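Local structure of SufE-like protein, chloroplastic (Arabidopsis thaliana, 4PUI) at residues E12-E17 with R69-L74; K16-V21 with L52-D57. The protein takes part in cysteine desulfurization with NFS2 in chloroplasts and NIFS1 in mitochondria, supplying sulfur for iron-sulfur clusters, and is represented here by its BolA domain. All blocks are in the same frame, centred on the assembly; numbering follows the deposited sequence.

From the N terminus the chain enters helix 5-18, which serves both contacts. Contact 2 begins at its last turn and closes the inner loop: the hairpin of strands 22-27 and 49-55 brings L52-D57 back against K16-V21. Contact 1 starts a turn earlier, at E12-E17, and closes only after the chain has gone on through helix 64-74 to R69-L74. The inner loop therefore nearly nests in the outer one, the two overlapping at K16 and E17. The contacts, centres about 8 Å apart, share one apolar core, where I71 of contact 1 packs on L18 and I54 of contact 2. Contact 1 joins helix 5-18 to helix 64-74, and contact 2 joins the end of helix 5-18 to the central strand 49-55.

Contact 1 (E12-E17 with R69-L74); sequences EKLEKE and RLIYDL
L74 faces helix 5-18 with both its methyls and its backbone carbonyl, and K13, L14 and E17 each meet a different part of it. The K13 chain leaves the helix with CG anti to the backbone N (chi1 179°), bends at chi2 and chi4, and brings NZ to L74 O at 2.9 Å. The ammonium lies in the carbonyl plane on a lone pair, with a C=O...N angle of 143°, while K13 CE passes L74 O at 3.4 Å. Next to this polar link, L14 and L74 meet at an oblique angle, L14 CD2 lying 4.2 Å from L74 CD1. The same L14 methyl approaches I71 CD1 at 4.0 Å, these two side chains being turned roughly at right angles. In this BolA domain, helices 5-18 and 64-74 lie over the same side of the sheet, their local axes 11.0 Å apart and 116° between their N-to-C directions. L14 and I71 reach from the two helices onto L52 and I54 of the central strand, and L18 adds a further apolar contact to I71 and L74. At the more open edge, E17 turns its aliphatic part to L74: E17 CG sits 4.0 Å from L74 CD2, and a bend at its second torsion carries the carboxylate outward, with a long salt bridge to K16. An alanine at K13 would remove the ammonium and is likely to leave L74 O, at the C-terminal end of its helix, without this side-chain donor from helix 5-18.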
ATOM      1  N   GLU A  12       2.653   5.581   6.771  1.00 17.70           N
ATOM      2  CA  GLU A  12       3.906   5.731   7.513  1.00 21.35           C
ATOM      3  C   GLU A  12       4.838   4.526   7.329  1.00 19.16           C
ATOM      4  O   GLU A  12       6.065   4.686   7.228  1.00 19.07           O
ATOM      5  CB  GLU A  12       3.630   5.996   8.996  1.00 29.01           C
ATOM      6  CG  GLU A  12       3.240   7.439   9.269  1.00 36.51           C
ATOM      7  CD  GLU A  12       2.689   7.653  10.663  1.00 46.13           C
ATOM      8  OE1 GLU A  12       3.159   6.970  11.598  1.00 47.62           O
ATOM      9  OE2 GLU A  12       1.785   8.507  10.819  1.00 47.28           O
ATOM     10  N   LYS A  13       4.259   3.334   7.292  1.00 19.06           N
ATOM     11  CA  LYS A  13       5.039   2.110   7.121  1.00 19.93           C
ATOM     12  C   LYS A  13       5.718   2.104   5.748  1.00 18.49           C
ATOM     13  O   LYS A  13       6.896   1.778   5.629  1.00 17.61           O
ATOM     14  CB  LYS A  13       4.149   0.880   7.283  1.00 18.92           C
ATOM     15  CG  LYS A  13       4.857  -0.471   7.094  1.00 21.84           C
ATOM     16  CD  LYS A  13       5.869  -0.738   8.193  1.00 25.53           C
ATOM     17  CE  LYS A  13       6.510  -2.109   8.044  1.00 29.82           C
ATOM     18  NZ  LYS A  13       5.877  -3.147   8.908  1.00 32.65           N
ATOM     19  N   LEU A  14       4.971   2.462   4.714  1.00 17.33           N
ATOM     20  CA  LEU A  14       5.550   2.470   3.376  1.00 16.94           C
ATOM     21  C   LEU A  14       6.602   3.557   3.217  1.00 17.14           C
ATOM     22  O   LEU A  14       7.619   3.338   2.556  1.00 17.99           O
ATOM     23  CB  LEU A  14       4.460   2.626   2.323  1.00 16.95           C
ATOM     24  CG  LEU A  14       3.419   1.505   2.350  1.00 17.05           C
ATOM     25  CD1 LEU A  14       2.282   1.821   1.401  1.00 19.19           C
ATOM     26  CD2 LEU A  14       4.046   0.154   2.016  1.00 17.85           C
ATOM     27  N   GLU A  15       6.350   4.725   3.801  1.00 17.03           N
ATOM     28  CA  GLU A  15       7.330   5.810   3.792  1.00 20.09           C
ATOM     29  C   GLU A  15       8.617   5.361   4.482  1.00 20.95           C
ATOM     30  O   GLU A  15       9.716   5.569   3.966  1.00 23.28           O
ATOM     31  CB  GLU A  15       6.777   7.062   4.486  1.00 24.62           C
ATOM     32  CG  GLU A  15       5.728   7.802   3.679  1.00 24.99           C
ATOM     33  CD  GLU A  15       5.064   8.918   4.446  1.00 33.31           C
ATOM     34  OE1 GLU A  15       5.172   8.941   5.689  1.00 36.98           O
ATOM     35  OE2 GLU A  15       4.432   9.777   3.796  1.00 34.07           O
ATOM     36  N   LYS A  16       8.471   4.749   5.651  1.00 21.30           N
ATOM     37  CA  LYS A  16       9.619   4.342   6.447  1.00 22.61           C
ATOM     38  C   LYS A  16      10.444   3.270   5.741  1.00 22.74           C
ATOM     39  O   LYS A  16      11.673   3.329   5.731  1.00 24.16           O
ATOM     40  CB  LYS A  16       9.168   3.826   7.815  1.00 28.15           C
ATOM     41  CG  LYS A  16      10.331   3.530   8.740  1.00 40.11           C
ATOM     42  CD  LYS A  16      10.275   2.119   9.283  1.00 41.64           C
ATOM     43  CE  LYS A  16       9.595   2.076  10.637  1.00 42.57           C
ATOM     44  NZ  LYS A  16       9.956   0.836  11.380  1.00 47.77           N
ATOM     45  N   GLU A  17       9.775   2.292   5.141  1.00 18.74           N
ATOM     46  CA  GLU A  17      10.503   1.159   4.564  1.00 18.57           C
ATOM     47  C   GLU A  17      10.918   1.333   3.108  1.00 19.68           C
ATOM     48  O   GLU A  17      11.933   0.771   2.689  1.00 20.05           O
ATOM     49  CB  GLU A  17       9.721  -0.144   4.722  1.00 18.08           C
ATOM     50  CG  GLU A  17       9.602  -0.602   6.178  1.00 16.95           C
ATOM     51  CD  GLU A  17      10.949  -0.895   6.839  1.00 26.23           C
ATOM     52  OE1 GLU A  17      11.913  -1.245   6.130  1.00 20.37           O
ATOM     53  OE2 GLU A  17      11.047  -0.777   8.077  1.00 28.29           O
ATOM     54  N   ARG A  69       3.864  -9.012  -3.270  1.00 15.25           N
ATOM     55  CA  ARG A  69       4.065  -9.807  -2.059  1.00 14.97           C
ATOM     56  C   ARG A  69       4.911  -9.068  -1.037  1.00 15.55           C
ATOM     57  O   ARG A  69       4.738  -9.268   0.176  1.00 15.62           O
ATOM     58  CB  ARG A  69       4.697 -11.156  -2.415  1.00 18.08           C
ATOM     59  CG  ARG A  69       3.723 -12.093  -3.097  1.00 17.39           C
ATOM     60  CD  ARG A  69       4.410 -13.291  -3.721  1.00 20.13           C
ATOM     61  NE  ARG A  69       3.449 -14.197  -4.343  1.00 21.02           N
ATOM     62  CZ  ARG A  69       3.783 -15.185  -5.163  1.00 25.07           C
ATOM     63  NH1 ARG A  69       5.051 -15.392  -5.469  1.00 26.10           N
ATOM     64  NH2 ARG A  69       2.840 -15.957  -5.685  1.00 30.61           N
ATOM     65  N   LEU A  70       5.830  -8.234  -1.526  1.00 16.79           N
ATOM     66  CA  LEU A  70       6.668  -7.391  -0.672  1.00 16.98           C
ATOM     67  C   LEU A  70       5.804  -6.436   0.141  1.00 18.45           C
ATOM     68  O   LEU A  70       5.999  -6.271   1.352  1.00 17.66           O
ATOM     69  CB  LEU A  70       7.652  -6.591  -1.547  1.00 19.28           C
ATOM     70  CG  LEU A  70       8.688  -5.634  -0.944  1.00 26.29           C
ATOM     71  CD1 LEU A  70       9.792  -5.415  -1.953  1.00 25.64           C
ATOM     72  CD2 LEU A  70       8.132  -4.280  -0.557  1.00 23.95           C
ATOM     73  N   ILE A  71       4.851  -5.805  -0.536  1.00 15.98           N
ATOM     74  CA  ILE A  71       3.944  -4.869   0.113  1.00 16.01           C
ATOM     75  C   ILE A  71       3.031  -5.597   1.107  1.00 16.26           C
ATOM     76  O   ILE A  71       2.805  -5.123   2.223  1.00 17.15           O
ATOM     77  CB  ILE A  71       3.103  -4.113  -0.927  1.00 17.47           C
ATOM     78  CG1 ILE A  71       4.008  -3.281  -1.841  1.00 19.59           C
ATOM     79  CG2 ILE A  71       2.061  -3.227  -0.238  1.00 18.46           C
ATOM     80  CD1 ILE A  71       4.830  -2.296  -1.096  1.00 21.04           C
ATOM     81  N   TYR A  72       2.520  -6.753   0.701  1.00 15.94           N
ATOM     82  CA  TYR A  72       1.684  -7.547   1.586  1.00 16.79           C
ATOM     83  C   TYR A  72       2.472  -7.921   2.847  1.00 18.02           C
ATOM     84  O   TYR A  72       1.946  -7.866   3.963  1.00 17.31           O
ATOM     85  CB  TYR A  72       1.178  -8.800   0.868  1.00 21.13           C
ATOM     86  CG  TYR A  72      -0.250  -8.674   0.393  1.00 22.70           C
ATOM     87  CD1 TYR A  72      -0.627  -7.688  -0.515  1.00 22.41           C
ATOM     88  CD2 TYR A  72      -1.224  -9.523   0.885  1.00 25.83           C
ATOM     89  CE1 TYR A  72      -1.949  -7.576  -0.931  1.00 26.88           C
ATOM     90  CE2 TYR A  72      -2.527  -9.420   0.480  1.00 31.27           C
ATOM     91  CZ  TYR A  72      -2.886  -8.450  -0.420  1.00 27.64           C
ATOM     92  OH  TYR A  72      -4.203  -8.380  -0.797  1.00 34.32           O
ATOM     93  N   ASP A  73       3.743  -8.269   2.678  1.00 15.73           N
ATOM     94  CA  ASP A  73       4.570  -8.628   3.833  1.00 17.32           C
ATOM     95  C   ASP A  73       4.746  -7.449   4.788  1.00 19.74           C
ATOM     96  O   ASP A  73       4.669  -7.603   6.012  1.00 19.16           O
ATOM     97  CB  ASP A  73       5.932  -9.150   3.366  1.00 19.57           C
ATOM     98  CG  ASP A  73       6.914  -9.333   4.507  1.00 25.96           C
ATOM     99  OD1 ASP A  73       6.689 -10.227   5.332  1.00 24.58           O
ATOM    100  OD2 ASP A  73       7.918  -8.587   4.577  1.00 27.44           O
ATOM    101  N   LEU A  74       4.988  -6.264   4.234  1.00 17.58           N
ATOM    102  CA  LEU A  74       5.178  -5.080   5.063  1.00 17.22           C
ATOM    103  C   LEU A  74       3.924  -4.728   5.840  1.00 18.48           C
ATOM    104  O   LEU A  74       3.994  -4.149   6.927  1.00 20.31           O
ATOM    105  CB  LEU A  74       5.555  -3.878   4.203  1.00 19.25           C
ATOM    106  CG  LEU A  74       6.920  -3.908   3.532  1.00 21.14           C
ATOM    107  CD1 LEU A  74       7.055  -2.695   2.627  1.00 22.58           C
ATOM    108  CD2 LEU A  74       8.035  -3.948   4.565  1.00 22.43           C
TER

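Contact 2 (K16-V21 with L52-D57); sequences KELDPV and LRIVSD
S56 reaches back from the end of strand 49-55 to the last turn of helix 5-18. S56 CB lies 3.7 Å from L18 O. A first torsion of 174° sets OG anti to the backbone N, and S56 OG donates to L18 O at 2.8 Å. It meets a lone pair of L18 O, within the plane of that peptide carbonyl, at a C=O...O angle of 137°, and also passes L18 CB. The hydroxyl is hydrogen-bonded to A58 N as well, joining the helix end to the turn beyond the strand. D19, the first residue to leave the helix and with positive phi, turns the chain into P20, whose CB rests 3.9 Å from I54 CG2. The same I54 methyl meets L18 CD1, the two side chains crossing near a right angle. Next, V21 N gives V55 O a weak, bent bond, and V21 CG2 packs 3.6 Å from V55 CG1. A water accepting from D57 N and donating to D19 O bridges these two residues beside the direct bonds. This junction lies where helix 5-18 hands over to strand 22-27, beside the central strand 49-55: I54 packs against L23, L14 and I71, while L18 leans on L70 and I71 of helix 64-74.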
ATOM      1  N   LYS A  16       8.471   4.749   5.651  1.00 21.30           N
ATOM      2  CA  LYS A  16       9.619   4.342   6.447  1.00 22.61           C
ATOM      3  C   LYS A  16      10.444   3.270   5.741  1.00 22.74           C
ATOM      4  O   LYS A  16      11.673   3.329   5.731  1.00 24.16           O
ATOM      5  CB  LYS A  16       9.168   3.826   7.815  1.00 28.15           C
ATOM      6  CG  LYS A  16      10.331   3.530   8.740  1.00 40.11           C
ATOM      7  CD  LYS A  16      10.275   2.119   9.283  1.00 41.64           C
ATOM      8  CE  LYS A  16       9.595   2.076  10.637  1.00 42.57           C
ATOM      9  NZ  LYS A  16       9.956   0.836  11.380  1.00 47.77           N
ATOM     10  N   GLU A  17       9.775   2.292   5.141  1.00 18.74           N
ATOM     11  CA  GLU A  17      10.503   1.159   4.564  1.00 18.57           C
ATOM     12  C   GLU A  17      10.918   1.333   3.108  1.00 19.68           C
ATOM     13  O   GLU A  17      11.933   0.771   2.689  1.00 20.05           O
ATOM     14  CB  GLU A  17       9.721  -0.144   4.722  1.00 18.08           C
ATOM     15  CG  GLU A  17       9.602  -0.602   6.178  1.00 16.95           C
ATOM     16  CD  GLU A  17      10.949  -0.895   6.839  1.00 26.23           C
ATOM     17  OE1 GLU A  17      11.913  -1.245   6.130  1.00 20.37           O
ATOM     18  OE2 GLU A  17      11.047  -0.777   8.077  1.00 28.29           O
ATOM     19  N   LEU A  18      10.139   2.087   2.343  1.00 17.72           N
ATOM     20  CA  LEU A  18      10.376   2.173   0.906  1.00 17.62           C
ATOM     21  C   LEU A  18      10.878   3.532   0.412  1.00 20.47           C
ATOM     22  O   LEU A  18      11.264   3.639  -0.743  1.00 19.23           O
ATOM     23  CB  LEU A  18       9.112   1.750   0.128  1.00 16.98           C
ATOM     24  CG  LEU A  18       8.593   0.342   0.435  1.00 19.02           C
ATOM     25  CD1 LEU A  18       7.245   0.092  -0.240  1.00 17.39           C
ATOM     26  CD2 LEU A  18       9.591  -0.759   0.069  1.00 20.21           C
ATOM     27  N   ASP A  19      10.871   4.548   1.278  1.00 19.95           N
ATOM     28  CA  ASP A  19      11.225   5.931   0.923  1.00 19.00           C
ATOM     29  C   ASP A  19      10.732   6.318  -0.486  1.00 18.56           C
ATOM     30  O   ASP A  19      11.522   6.741  -1.324  1.00 20.04           O
ATOM     31  CB  ASP A  19      12.743   6.132   1.027  1.00 22.34           C
ATOM     32  CG  ASP A  19      13.161   7.603   0.976  1.00 30.60           C
ATOM     33  OD1 ASP A  19      12.297   8.491   1.147  1.00 27.57           O
ATOM     34  OD2 ASP A  19      14.368   7.865   0.788  1.00 31.67           O
ATOM     35  N   PRO A  20       9.424   6.157  -0.749  1.00 20.91           N
ATOM     36  CA  PRO A  20       8.955   6.295  -2.133  1.00 19.30           C
ATOM     37  C   PRO A  20       9.035   7.735  -2.619  1.00 21.58           C
ATOM     38  O   PRO A  20       8.796   8.673  -1.851  1.00 22.73           O
ATOM     39  CB  PRO A  20       7.492   5.841  -2.053  1.00 22.20           C
ATOM     40  CG  PRO A  20       7.087   6.140  -0.642  1.00 28.21           C
ATOM     41  CD  PRO A  20       8.315   5.922   0.200  1.00 21.03           C
ATOM     42  N   VAL A  21       9.396   7.918  -3.883  1.00 20.70           N
ATOM     43  CA  VAL A  21       9.334   9.254  -4.463  1.00 21.81           C
ATOM     44  C   VAL A  21       7.894   9.726  -4.652  1.00 22.22           C
ATOM     45  O   VAL A  21       7.607  10.923  -4.564  1.00 22.49           O
ATOM     46  CB  VAL A  21      10.118   9.359  -5.785  1.00 30.13           C
ATOM     47  CG1 VAL A  21      11.604   9.222  -5.518  1.00 37.07           C
ATOM     48  CG2 VAL A  21       9.656   8.325  -6.775  1.00 25.07           C
ATOM     49  N   LEU A  52      -3.263   1.418  -3.363  1.00 18.96           N
ATOM     50  CA  LEU A  52      -1.917   1.951  -3.153  1.00 16.74           C
ATOM     51  C   LEU A  52      -1.218   2.184  -4.496  1.00 18.63           C
ATOM     52  O   LEU A  52      -1.232   1.310  -5.361  1.00 19.46           O
ATOM     53  CB  LEU A  52      -1.081   0.957  -2.367  1.00 16.02           C
ATOM     54  CG  LEU A  52      -1.621   0.482  -1.024  1.00 17.72           C
ATOM     55  CD1 LEU A  52      -0.656  -0.502  -0.369  1.00 18.44           C
ATOM     56  CD2 LEU A  52      -1.863   1.667  -0.107  1.00 18.67           C
ATOM     57  N   ARG A  53      -0.608   3.356  -4.663  1.00 18.76           N
ATOM     58  CA  ARG A  53       0.283   3.581  -5.794  1.00 17.89           C
ATOM     59  C   ARG A  53       1.628   3.995  -5.227  1.00 17.17           C
ATOM     60  O   ARG A  53       1.728   5.003  -4.529  1.00 18.13           O
ATOM     61  CB  ARG A  53      -0.246   4.659  -6.739  1.00 16.92           C
ATOM     62  CG  ARG A  53       0.655   4.879  -7.972  1.00 18.03           C
ATOM     63  CD  ARG A  53       0.153   6.039  -8.809  1.00 19.47           C
ATOM     64  NE  ARG A  53       0.923   6.262 -10.032  1.00 22.33           N
ATOM     65  CZ  ARG A  53       2.005   7.027 -10.096  1.00 23.25           C
ATOM     66  NH1 ARG A  53       2.458   7.609  -9.001  1.00 20.31           N
ATOM     67  NH2 ARG A  53       2.639   7.208 -11.255  1.00 22.93           N
ATOM     68  N   ILE A  54       2.651   3.189  -5.495  1.00 16.07           N
ATOM     69  CA  ILE A  54       3.966   3.404  -4.901  1.00 16.64           C
ATOM     70  C   ILE A  54       5.020   3.441  -5.979  1.00 15.63           C
ATOM     71  O   ILE A  54       5.146   2.493  -6.743  1.00 17.58           O
ATOM     72  CB  ILE A  54       4.326   2.256  -3.945  1.00 15.86           C
ATOM     73  CG1 ILE A  54       3.125   1.928  -3.063  1.00 17.50           C
ATOM     74  CG2 ILE A  54       5.597   2.587  -3.106  1.00 16.75           C
ATOM     75  CD1 ILE A  54       3.284   0.640  -2.263  1.00 19.88           C
ATOM     76  N   VAL A  55       5.788   4.526  -6.014  1.00 18.11           N
ATOM     77  CA  VAL A  55       6.957   4.601  -6.889  1.00 19.04           C
ATOM     78  C   VAL A  55       8.214   4.596  -6.013  1.00 16.64           C
ATOM     79  O   VAL A  55       8.452   5.533  -5.249  1.00 17.58           O
ATOM     80  CB  VAL A  55       6.931   5.851  -7.787  1.00 22.07           C
ATOM     81  CG1 VAL A  55       8.101   5.808  -8.760  1.00 19.81           C
ATOM     82  CG2 VAL A  55       5.604   5.933  -8.552  1.00 22.07           C
ATOM     83  N   SER A  56       8.989   3.515  -6.087  1.00 19.56           N
ATOM     84  CA  SER A  56      10.156   3.361  -5.210  1.00 18.78           C
ATOM     85  C   SER A  56      11.277   2.633  -5.910  1.00 19.40           C
ATOM     86  O   SER A  56      11.016   1.693  -6.670  1.00 18.21           O
ATOM     87  CB  SER A  56       9.790   2.565  -3.951  1.00 20.64           C
ATOM     88  OG  SER A  56      10.923   2.285  -3.132  1.00 23.07           O
ATOM     89  N   ASP A  57      12.511   3.052  -5.602  1.00 21.57           N
ATOM     90  CA  ASP A  57      13.742   2.356  -5.978  1.00 24.04           C
ATOM     91  C   ASP A  57      13.726   0.885  -5.585  1.00 20.95           C
ATOM     92  O   ASP A  57      14.357   0.048  -6.239  1.00 20.50           O
ATOM     93  CB  ASP A  57      14.920   2.948  -5.203  1.00 33.62           C
ATOM     94  CG  ASP A  57      15.348   4.278  -5.710  1.00 46.69           C
ATOM     95  OD1 ASP A  57      14.791   4.738  -6.725  1.00 48.69           O
ATOM     96  OD2 ASP A  57      16.267   4.857  -5.089  1.00 52.61           O
TER
HETATM   97  O   HOH W   1      12.465   5.630  -4.004  1.00 38.50           O